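Local coordinates for protein endolysin (Clostridium phage phiCD27, PDB 3QAY) that probably cleaves the amide bond between N-acetylmuramic acid and L-alanine in the peptidoglycan of Clostridium difficile, using a zinc-dependent amidase domain, at residues A[53-56]-A[57-61]; A[110-113]-A[114-118]; A[159-163]-A[164-168]; A[169-172]-A[173-177]. All coordinates share one frame; numbering follows the deposited sequence.

Contact 1. Residues A[53-56]-A[57-61]; sequences ICPE and KQFKT
Between Cys54 and Phe59 the chain doubles back in a tight, non-helical bend, with Lys57 at its crest in a left-handed conformation (phi 59°, psi 32°). The backbone limbs are bridged by water 1, which donates to Pro55 O at 2.7 Å and accepts from Phe59 N, also at 2.7 Å. The Phe59 ring turns back to the first limb, with Pro55 O over one face and Cys54 SG at the edge. The sulfur lies in the plane of the ring, 3.6 Å from Phe59 CE2, and makes a sulfur-aromatic contact. Pro55 CD packs 3.9 Å from the neighbouring corner, Phe59 CZ, and the two side chains run roughly at right angles. Gln58 slants across Pro55. With CG anti to the backbone N (chi1 -172°) and the chain extended, its amide oxygen OE1 comes to 3.2 Å from Pro55 CB. Glu56 turns away from the bend, and its OE2 forms a salt bridge to Lys32 and a hydrogen bond to Tyr28 OH. The bend belongs to the loop joining strand 48-52 to helix 64-75: Tyr68 of that helix packs on Cys54, Pro55 and Phe59, while Lys57 and Phe59 make backbone hydrogen bonds to Ile12 and Lys14 in the loop that follows strand 3-8.

Contact 2. Residues A[110-113]-A[114-118]; sequences TRIC and DKLGT
Thr110 and Asp114 sit one turn apart on the last part of helix 103-116, side by side and pointing the same way, with Thr110 CG2 4.0 Å from Asp114 OD2. The threonine methyl can face the carboxylate because the hydroxyl is turned back beside its own backbone N (chi1 -59°), where OG1 bonds to Leu106 O. The Asp114 carboxylate folds back toward the preceding turn. There water 2 donates to Thr110 O at 2.9 Å and, more weakly, to Asp114 OD1. That carbonyl also accepts the helical bond from Asp114 N, giving it two partners.

On the buried side Ile112 and Leu116 form the matching i to i+4 pair. Ile112 CG2 runs alongside Leu116 and meets its CD1 at 3.7 Å. The bond beneath them, Leu116 N to Ile112 O, is 2.9 Å and almost straight. Lys115 lays CB and CG over Arg111 O, each 3.6 Å away. A bend at chi2 (-67°) then takes the chain off this turn, and NZ reaches Asn178 and Glu172. Near the end of the helix Gly117 N donates to Cys113 O at 2.7 Å, with an N-H...O angle of 138°.

Aliphatic groups thus turn toward Val98, Ser96 and Val174, while Asp114 is exposed and only weakly linked to its water. Arg111 NE and NH2 bond Gly173 O and Val174 O, carbonyls at the C-terminal end of helix 152-175, where a positive charge would probably be favourable.

Contact 3. Residues A[159-163]-A[164-168]; sequences KKLGH and EGIAK
The backbone kinks sharply between Leu161 and Gly165: the short axes of 159-163 and 164-168 are inclined at 60°, and Gly162 leaves helical conformation altogether (phi 79°, psi 169°). The hydrogen bonding registers the break. Gly165 N to Leu161 O is weak and bent, at 3.3 Å, whereas regular bonds resume immediately afterwards, from Ile166 N to Gly162 O at 3.1 Å and from Ala167 N to His163 O at 2.8 Å.

Leu161 turns its side chain into the inside of the kink. Gly165 has no CB to collide with Leu161 O, and its CA makes a C-H...O contact to that oxygen at 3.4 Å. Farther out, Leu161 CD2 meets Ile166 CD1 at 4.1 Å, the two side chains crossing at about a right angle. Ile166 gets there with CG1 beside its own backbone N, a branch that also lies against Gly162 O. Ala167 sets its methyl 3.2 Å from His163 O. His163 turns away from 164-168; its ring meets that of Tyr30, and it also packs on Ser33 and Val37 of helix 27-44.

A glycine-centred kink of this kind lets one long helix, 152-175, change direction while staying packed on its surroundings, with Ile166 and Ala167 continuing along helix 27-44 in the alpha/beta amidase fold.

Contact 4. Residues A[169-172]-A[173-177]; sequences LIVE and GVLNK
Gly173 opens the last turn of helix 152-175 by donating to Leu169 O at 3.1 Å, and its own carbonyl faces helix 103-116. Val174 follows, with N bonded to Ile170 O at 2.9 Å and CG2 resting 3.4 Å from that same oxygen; its side chain faces Ile112 and Tyr108. Leu175 N reaches Val171 O, and the leucine runs alongside Val171, pointing the same way. Val171 CG1, anti to its N (chi1 175°), presses on Leu175 CD1 at 3.4 Å, tighter than a usual carbon-carbon contact. Here the helix ends in a Schellman motif. Asn176, with positive phi (56°), is its C-prime residue, and its N makes weak bonds to Gly173 O and Glu172 O. Lys177 N completes the motif by donating to Glu172 O at 3.2 Å, in the carbonyl plane and on a lone pair. Lys177 O lies against the Glu172 side chain, 3.2 Å from Glu172 CB. Beyond this, Glu172 OE2 accepts from Ile179 N, its OE1 forms a salt bridge to Lys115 NZ, and Lys177 NZ forms another to Glu45.

The four contacts follow one another along the chain in numerical order. Contact 1 stands apart, in the loop between strand 48-52 and helix 64-75, with its centre about 27 to 32 Å from the others and the Cys54 side chain about 12 Å from the zinc ion held by His10, Glu27 and His85. Contacts 3 and 4 share helix 152-175, their centres about 13 Å apart, and touch where Leu161 CD2 meets Leu169 CD1 at 4.0 Å. Contact 2, on helix 103-116, lies about 9 Å from contact 4, centre to centre; Lys115 CB packs 3.2 Å from Leu169 O. Two helices beside the mixed sheet are thus tied together at their C-terminal ends.

Contact 1. Residues A[53-56]-A[57-61]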
# COMPACT_ATOMS: atom_id res chain seq x y z
N ILE A 53 0.46 5.62 -10.13
CA ILE A 53 -0.96 5.81 -9.87
C ILE A 53 -1.66 5.76 -11.22
O ILE A 53 -1.20 6.36 -12.19
CB ILE A 53 -1.24 7.15 -9.17
CG1 ILE A 53 -0.31 7.33 -7.97
CG2 ILE A 53 -2.70 7.23 -8.74
CD1 ILE A 53 -0.57 8.58 -7.13
N CYS A 54 -2.77 5.03 -11.28
CA CYS A 54 -3.53 4.92 -12.51
C CYS A 54 -4.05 6.28 -12.96
O CYS A 54 -4.44 7.09 -12.13
CB CYS A 54 -4.70 3.95 -12.35
SG CYS A 54 -4.19 2.24 -12.25
N PRO A 55 -4.05 6.53 -14.28
CA PRO A 55 -4.72 7.72 -14.77
C PRO A 55 -6.17 7.71 -14.32
O PRO A 55 -6.77 6.64 -14.20
CB PRO A 55 -4.63 7.59 -16.30
CG PRO A 55 -3.62 6.54 -16.56
CD PRO A 55 -3.56 5.67 -15.37
N GLU A 56 -6.71 8.90 -14.06
CA GLU A 56 -8.10 9.05 -13.67
C GLU A 56 -8.99 9.36 -14.88
O GLU A 56 -8.59 10.08 -15.80
CB GLU A 56 -8.24 10.14 -12.61
CG GLU A 56 -7.56 9.79 -11.29
CD GLU A 56 -7.56 10.92 -10.28
OE1 GLU A 56 -8.15 11.98 -10.57
OE2 GLU A 56 -6.98 10.74 -9.19
N LYS A 57 -10.20 8.80 -14.85
CA LYS A 57 -11.22 9.00 -15.89
C LYS A 57 -10.77 8.57 -17.30
O LYS A 57 -11.20 9.13 -18.30
CB LYS A 57 -11.74 10.44 -15.85
CG LYS A 57 -12.26 10.82 -14.46
CD LYS A 57 -13.23 12.00 -14.46
CE LYS A 57 -13.82 12.21 -13.07
NZ LYS A 57 -14.60 13.48 -12.96
N GLN A 58 -9.91 7.55 -17.34
CA GLN A 58 -9.41 6.99 -18.59
C GLN A 58 -10.00 5.60 -18.83
O GLN A 58 -10.48 5.31 -19.92
CB GLN A 58 -7.88 6.91 -18.56
CG GLN A 58 -7.23 6.51 -19.88
CD GLN A 58 -5.71 6.38 -19.78
OE1 GLN A 58 -5.01 7.34 -19.49
NE2 GLN A 58 -5.20 5.18 -20.05
N PHE A 59 -9.98 4.76 -17.80
CA PHE A 59 -10.38 3.36 -17.91
C PHE A 59 -11.88 3.14 -18.07
O PHE A 59 -12.69 3.79 -17.39
CB PHE A 59 -9.94 2.55 -16.67
CG PHE A 59 -8.46 2.56 -16.42
CD1 PHE A 59 -7.54 2.84 -17.43
CD2 PHE A 59 -7.98 2.25 -15.15
CE1 PHE A 59 -6.17 2.83 -17.17
CE2 PHE A 59 -6.61 2.23 -14.89
CZ PHE A 59 -5.71 2.52 -15.90
N LYS A 60 -12.23 2.21 -18.95
CA LYS A 60 -13.61 1.76 -19.13
C LYS A 60 -14.01 0.81 -18.00
O LYS A 60 -15.11 0.91 -17.46
CB LYS A 60 -13.78 1.06 -20.48
CG LYS A 60 -13.47 1.94 -21.70
CD LYS A 60 -13.86 1.27 -23.01
CE LYS A 60 -13.88 2.25 -24.19
NZ LYS A 60 -14.48 1.65 -25.42
N THR A 61 -13.11 -0.11 -17.64
CA THR A 61 -13.35 -1.04 -16.54
C THR A 61 -12.15 -1.13 -15.61
O THR A 61 -11.05 -0.69 -15.96
CB THR A 61 -13.67 -2.47 -17.04
OG1 THR A 61 -12.49 -3.09 -17.57
CG2 THR A 61 -14.75 -2.44 -18.11
O HOH W 1 -9.00 5.61 -15.38

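Contact 2. Residues A[110-113]-A[114-118]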
# COMPACT_ATOMS: atom_id res chain seq x y z
N THR A 110 5.95 -8.98 7.83
CA THR A 110 5.92 -9.14 9.29
C THR A 110 6.42 -7.89 10.01
O THR A 110 5.83 -7.44 10.99
CB THR A 110 6.76 -10.36 9.72
OG1 THR A 110 6.25 -11.54 9.09
CG2 THR A 110 6.73 -10.54 11.24
N ARG A 111 7.51 -7.32 9.50
CA ARG A 111 8.08 -6.12 10.10
C ARG A 111 7.15 -4.91 9.92
O ARG A 111 6.95 -4.15 10.86
CB ARG A 111 9.47 -5.83 9.53
CG ARG A 111 10.52 -6.88 9.91
CD ARG A 111 11.94 -6.39 9.62
NE ARG A 111 12.09 -5.92 8.24
CZ ARG A 111 12.61 -6.62 7.23
NH1 ARG A 111 13.06 -7.86 7.42
NH2 ARG A 111 12.68 -6.08 6.02
N ILE A 112 6.58 -4.74 8.73
CA ILE A 112 5.59 -3.69 8.50
C ILE A 112 4.42 -3.84 9.47
O ILE A 112 4.01 -2.87 10.13
CB ILE A 112 5.04 -3.71 7.07
CG1 ILE A 112 6.13 -3.32 6.07
CG2 ILE A 112 3.86 -2.76 6.93
CD1 ILE A 112 5.80 -3.67 4.65
N CYS A 113 3.90 -5.06 9.57
CA CYS A 113 2.80 -5.36 10.48
C CYS A 113 3.12 -5.04 11.94
O CYS A 113 2.30 -4.46 12.64
CB CYS A 113 2.40 -6.83 10.35
SG CYS A 113 1.32 -7.11 8.96
N ASP A 114 4.32 -5.41 12.39
CA ASP A 114 4.73 -5.11 13.76
C ASP A 114 4.80 -3.61 14.01
O ASP A 114 4.38 -3.14 15.06
CB ASP A 114 6.08 -5.77 14.09
CG ASP A 114 5.95 -7.24 14.41
OD1 ASP A 114 4.84 -7.69 14.76
OD2 ASP A 114 6.97 -7.95 14.32
N LYS A 115 5.33 -2.86 13.03
CA LYS A 115 5.43 -1.41 13.16
C LYS A 115 4.07 -0.73 13.19
O LYS A 115 3.76 0.03 14.11
CB LYS A 115 6.33 -0.83 12.05
CG LYS A 115 7.82 -0.98 12.34
CD LYS A 115 8.24 -0.13 13.53
CE LYS A 115 9.68 -0.36 13.91
NZ LYS A 115 10.13 0.62 14.94
N LEU A 116 3.23 -1.02 12.20
CA LEU A 116 1.85 -0.54 12.22
C LEU A 116 1.14 -1.01 13.50
O LEU A 116 0.33 -0.27 14.05
CB LEU A 116 1.09 -1.00 10.97
CG LEU A 116 1.51 -0.29 9.67
CD1 LEU A 116 0.95 -1.01 8.45
CD2 LEU A 116 1.08 1.16 9.67
N GLY A 117 1.48 -2.21 13.96
CA GLY A 117 0.92 -2.80 15.17
C GLY A 117 1.13 -2.00 16.45
O GLY A 117 0.45 -2.23 17.45
N THR A 118 2.08 -1.07 16.41
CA THR A 118 2.32 -0.16 17.52
C THR A 118 1.18 0.85 17.73
O THR A 118 1.05 1.44 18.81
CB THR A 118 3.64 0.60 17.30
OG1 THR A 118 4.14 1.08 18.55
CG2 THR A 118 3.42 1.76 16.34
O HOH W 2 4.02 -9.15 12.56

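Contact 3. Residues A[159-163]-A[164-168]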
# COMPACT_ATOMS: atom_id res chain seq x y z
N LYS A 159 -5.26 9.96 11.11
CA LYS A 159 -5.20 11.43 11.14
C LYS A 159 -4.36 11.97 12.31
O LYS A 159 -3.77 13.05 12.20
CB LYS A 159 -6.61 12.03 11.16
CG LYS A 159 -7.34 11.87 9.83
CD LYS A 159 -8.66 12.64 9.81
CE LYS A 159 -9.71 12.02 10.71
NZ LYS A 159 -10.98 12.79 10.69
N LYS A 160 -4.30 11.23 13.41
CA LYS A 160 -3.40 11.58 14.52
C LYS A 160 -1.94 11.39 14.10
O LYS A 160 -1.13 12.30 14.27
CB LYS A 160 -3.74 10.77 15.77
CG LYS A 160 -2.82 11.02 16.96
CD LYS A 160 -3.45 10.51 18.26
CE LYS A 160 -2.49 10.62 19.44
NZ LYS A 160 -3.21 10.65 20.76
N LEU A 161 -1.62 10.23 13.54
CA LEU A 161 -0.27 9.95 13.04
C LEU A 161 0.11 10.87 11.89
O LEU A 161 1.26 11.33 11.81
CB LEU A 161 -0.14 8.50 12.55
CG LEU A 161 0.34 7.44 13.53
CD1 LEU A 161 -0.36 7.56 14.86
CD2 LEU A 161 0.13 6.06 12.94
N GLY A 162 -0.84 11.13 11.01
CA GLY A 162 -0.58 11.87 9.77
C GLY A 162 0.06 10.96 8.74
O GLY A 162 0.47 9.84 9.05
N HIS A 163 0.15 11.44 7.50
CA HIS A 163 0.74 10.63 6.42
C HIS A 163 2.19 10.24 6.76
O HIS A 163 2.63 9.12 6.48
CB HIS A 163 0.70 11.37 5.09
CG HIS A 163 -0.68 11.74 4.64
ND1 HIS A 163 -1.76 10.90 4.79
CD2 HIS A 163 -1.15 12.86 4.05
CE1 HIS A 163 -2.83 11.48 4.30
NE2 HIS A 163 -2.50 12.67 3.84
N GLU A 164 2.91 11.18 7.35
CA GLU A 164 4.31 11.00 7.76
C GLU A 164 4.45 9.94 8.84
O GLU A 164 5.40 9.15 8.83
CB GLU A 164 4.84 12.33 8.27
CG GLU A 164 6.24 12.35 8.84
CD GLU A 164 6.62 13.75 9.24
OE1 GLU A 164 6.57 14.08 10.45
OE2 GLU A 164 6.91 14.54 8.33
N GLY A 165 3.51 9.94 9.78
CA GLY A 165 3.47 8.94 10.85
C GLY A 165 3.23 7.53 10.33
O GLY A 165 3.87 6.59 10.80
N ILE A 166 2.30 7.39 9.40
CA ILE A 166 2.04 6.09 8.75
C ILE A 166 3.24 5.68 7.91
O ILE A 166 3.69 4.53 7.97
CB ILE A 166 0.79 6.16 7.84
CG1 ILE A 166 -0.48 6.26 8.68
CG2 ILE A 166 0.71 4.92 6.93
CD1 ILE A 166 -1.04 4.93 9.13
N ALA A 167 3.75 6.62 7.11
CA ALA A 167 4.91 6.38 6.25
C ALA A 167 6.11 5.89 7.06
O ALA A 167 6.75 4.90 6.70
CB ALA A 167 5.27 7.65 5.48
N LYS A 168 6.41 6.58 8.15
CA LYS A 168 7.58 6.23 8.97
C LYS A 168 7.51 4.79 9.46
O LYS A 168 8.53 4.10 9.47
CB LYS A 168 7.72 7.20 10.15
CG LYS A 168 9.00 7.03 10.97
CD LYS A 168 9.10 8.09 12.07
CE LYS A 168 10.37 7.91 12.93
NZ LYS A 168 10.12 8.23 14.38

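Contact 4. Residues A[169-172]-A[173-177]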
# COMPACT_ATOMS: atom_id res chain seq x y z
N LEU A 169 6.32 4.34 9.85
CA LEU A 169 6.15 2.97 10.37
C LEU A 169 6.38 1.93 9.27
O LEU A 169 7.04 0.91 9.49
CB LEU A 169 4.76 2.79 11.00
CG LEU A 169 4.52 3.54 12.32
CD1 LEU A 169 3.08 3.36 12.79
CD2 LEU A 169 5.50 3.06 13.38
N ILE A 170 5.86 2.22 8.08
CA ILE A 170 6.04 1.34 6.92
C ILE A 170 7.50 1.28 6.51
O ILE A 170 8.02 0.21 6.23
CB ILE A 170 5.23 1.82 5.71
CG1 ILE A 170 3.73 1.67 5.98
CG2 ILE A 170 5.65 1.05 4.46
CD1 ILE A 170 2.83 2.24 4.89
N VAL A 171 8.15 2.44 6.47
CA VAL A 171 9.56 2.52 6.07
C VAL A 171 10.47 1.82 7.09
O VAL A 171 11.35 1.05 6.71
CB VAL A 171 9.99 3.98 5.86
CG1 VAL A 171 11.49 4.07 5.56
CG2 VAL A 171 9.18 4.62 4.74
N GLU A 172 10.25 2.08 8.37
CA GLU A 172 11.02 1.40 9.43
C GLU A 172 10.90 -0.11 9.29
O GLU A 172 11.89 -0.84 9.43
CB GLU A 172 10.57 1.84 10.82
CG GLU A 172 11.05 3.23 11.20
CD GLU A 172 10.78 3.58 12.65
OE1 GLU A 172 9.90 2.96 13.29
OE2 GLU A 172 11.45 4.50 13.17
N GLY A 173 9.68 -0.58 9.01
CA GLY A 173 9.41 -1.99 8.80
C GLY A 173 10.15 -2.56 7.61
O GLY A 173 10.84 -3.56 7.73
N VAL A 174 9.99 -1.93 6.45
CA VAL A 174 10.65 -2.42 5.22
C VAL A 174 12.17 -2.42 5.38
O VAL A 174 12.84 -3.40 5.06
CB VAL A 174 10.22 -1.59 3.99
CG1 VAL A 174 11.09 -1.91 2.78
CG2 VAL A 174 8.74 -1.84 3.68
N LEU A 175 12.71 -1.33 5.92
CA LEU A 175 14.15 -1.15 6.03
C LEU A 175 14.77 -1.86 7.24
O LEU A 175 15.99 -1.99 7.32
CB LEU A 175 14.50 0.34 6.06
CG LEU A 175 14.11 1.14 4.81
CD1 LEU A 175 14.54 2.59 4.98
CD2 LEU A 175 14.72 0.53 3.54
N ASN A 176 13.93 -2.34 8.16
CA ASN A 176 14.39 -3.03 9.37
C ASN A 176 15.35 -2.17 10.19
O ASN A 176 16.43 -2.61 10.57
CB ASN A 176 15.03 -4.39 9.05
CG ASN A 176 15.15 -5.30 10.28
OD1 ASN A 176 14.64 -5.00 11.35
ND2 ASN A 176 15.81 -6.44 10.10
N LYS A 177 14.95 -0.94 10.44
CA LYS A 177 15.71 -0.05 11.30
C LYS A 177 14.79 1.02 11.86
O LYS A 177 13.65 1.17 11.42
CB LYS A 177 16.88 0.59 10.55
CG LYS A 177 16.50 1.44 9.34
CD LYS A 177 17.71 2.16 8.77
CE LYS A 177 17.30 3.33 7.88
NZ LYS A 177 18.47 4.15 7.45